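Local coordinates for yncA (Salmonella typhimurium, PDB 3DR6), which is a putative acetyltransferase of the GNAT family that probably transfers an acetyl group from acetyl-coenzyme A to an acceptor substrate, at residues C[102-105]-C[106-109]. Residues are numbered along the deposited sequence; the frame is centred on the assembly and turned at random. Where two conformers were deposited one is given.
Sequences KLLS and RLID
The carboxylate of Asp109 lies with one face over the carbonyl oxygen of Ser105, one helical turn earlier: Ser105 O is 3.6 Å from Asp109 CG and nearly equidistant from both carboxylate oxygens, as expected for an approach over the plane. A chi1 of -70°, placing CG beside the backbone N, folds the group back to this position. At the OD2 end a water donates to Asp109 OD2 at 2.8 Å, tilted toward the same face; its further link to Ser105 OG is doubtful, since that side chain has two conformers and only one would join the pair through the water. The other planar group, the guanidinium of Arg106, turns away from residues 102-105; NE forms a salt bridge with Glu110, and Phe8 contributes a cation-pi contact.

These residues belong to helix 99-113, the crossover helix of a beta-alpha-beta unit between parallel strands 83-90 and 118-124 within the GNAT fold. Its backbone carries the usual alpha-helical bonds, each N-H donating to the carbonyl four residues earlier: Arg106 N donates to Lys102 O with an N-H...O angle of 170°, Leu107 N reaches Leu103 O at 2.9 Å, and Ile108 N reaches Leu104 O at 3.0 Å. The next bond, Asp109 N to Ser105 O, is weak at 3.3 Å.

On the buried side, Leu104 and Leu107 cross at a slant, with Leu104 CD1 4.1 Å from Leu107 CD2, and both touch His86 on strand 83-90. The CD1 end of Ile108 meets the Leu104 branch point, CG, at 4.2 Å. With CG1 beside its own backbone N (chi1 -73°), Ile108 also brings CG1 to 3.3 Å from Leu104 O, while its side chain also packs against the loop residues Phe139 and Leu165.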
loop_
_atom_site.group_PDB
_atom_site.type_symbol
_atom_site.label_atom_id
_atom_site.label_comp_id
_atom_site.label_asym_id
_atom_site.label_seq_id
_atom_site.Cartn_x
_atom_site.Cartn_y
_atom_site.Cartn_z
ATOM N N LYS C 102 -8.428 18.494 -14.238
ATOM C CA LYS C 102 -9.822 18.829 -13.919
ATOM C C LYS C 102 -10.535 17.698 -13.161
ATOM O O LYS C 102 -11.258 17.955 -12.191
ATOM C CB LYS C 102 -10.585 19.201 -15.189
ATOM C CG LYS C 102 -10.121 20.557 -15.783
ATOM C CD LYS C 102 -10.843 20.897 -17.080
ATOM C CE LYS C 102 -10.409 22.274 -17.570
ATOM N NZ LYS C 102 -10.909 22.582 -18.957
ATOM N N LEU C 103 -10.336 16.457 -13.626
ATOM C CA LEU C 103 -10.824 15.269 -12.928
ATOM C C LEU C 103 -10.270 15.192 -11.506
ATOM O O LEU C 103 -11.012 14.969 -10.548
ATOM C CB LEU C 103 -10.443 13.989 -13.695
ATOM C CG LEU C 103 -11.400 13.744 -14.871
ATOM C CD1 LEU C 103 -10.835 12.680 -15.815
ATOM C CD2 LEU C 103 -12.804 13.364 -14.328
ATOM N N LEU C 104 -8.964 15.376 -11.391
ATOM C CA LEU C 104 -8.299 15.268 -10.092
ATOM C C LEU C 104 -8.799 16.344 -9.115
ATOM O O LEU C 104 -9.023 16.053 -7.943
ATOM C CB LEU C 104 -6.769 15.266 -10.235
ATOM C CG LEU C 104 -5.996 15.082 -8.920
ATOM C CD1 LEU C 104 -6.469 13.855 -8.113
ATOM C CD2 LEU C 104 -4.482 14.995 -9.208
ATOM N N SER C 105 -8.996 17.564 -9.621
ATOM C CA SER C 105 -9.508 18.664 -8.791
ATOM C C SER C 105 -10.881 18.309 -8.217
ATOM O O SER C 105 -11.107 18.417 -7.012
ATOM C CB SER C 105 -9.571 19.979 -9.580
ATOM O OG SER C 105 -9.798 21.078 -8.713
ATOM N N ARG C 106 -11.780 17.847 -9.082
ATOM C CA ARG C 106 -13.115 17.421 -8.647
ATOM C C ARG C 106 -13.030 16.272 -7.616
ATOM O O ARG C 106 -13.732 16.287 -6.585
ATOM C CB ARG C 106 -13.975 17.026 -9.841
ATOM C CG ARG C 106 -15.358 16.453 -9.476
ATOM C CD ARG C 106 -16.256 17.445 -8.695
ATOM N NE ARG C 106 -17.465 16.769 -8.212
ATOM C CZ ARG C 106 -18.549 16.523 -8.961
ATOM N NH1 ARG C 106 -18.606 16.901 -10.240
ATOM N NH2 ARG C 106 -19.588 15.893 -8.431
ATOM N N LEU C 107 -12.146 15.308 -7.880
ATOM C CA LEU C 107 -11.917 14.172 -6.977
ATOM C C LEU C 107 -11.542 14.613 -5.556
ATOM O O LEU C 107 -12.055 14.084 -4.564
ATOM C CB LEU C 107 -10.817 13.267 -7.549
ATOM C CG LEU C 107 -10.808 11.831 -7.058
ATOM C CD1 LEU C 107 -12.119 11.099 -7.496
ATOM C CD2 LEU C 107 -9.540 11.122 -7.550
ATOM N N ILE C 108 -10.659 15.598 -5.480
ATOM C CA ILE C 108 -10.192 16.145 -4.203
ATOM C C ILE C 108 -11.361 16.701 -3.382
ATOM O O ILE C 108 -11.425 16.502 -2.177
ATOM C CB ILE C 108 -9.135 17.244 -4.430
ATOM C CG1 ILE C 108 -7.814 16.628 -4.888
ATOM C CG2 ILE C 108 -8.921 18.088 -3.169
ATOM C CD1 ILE C 108 -6.894 17.608 -5.640
ATOM N N ASP C 109 -12.283 17.378 -4.061
ATOM C CA ASP C 109 -13.486 17.911 -3.443
ATOM C C ASP C 109 -14.312 16.790 -2.842
ATOM O O ASP C 109 -14.809 16.919 -1.724
ATOM C CB ASP C 109 -14.342 18.623 -4.491
ATOM C CG ASP C 109 -13.724 19.912 -4.981
ATOM O OD1 ASP C 109 -12.893 20.499 -4.268
ATOM O OD2 ASP C 109 -14.092 20.339 -6.100
HETATM O O HOH W 1 -13.017 21.069 -8.549
#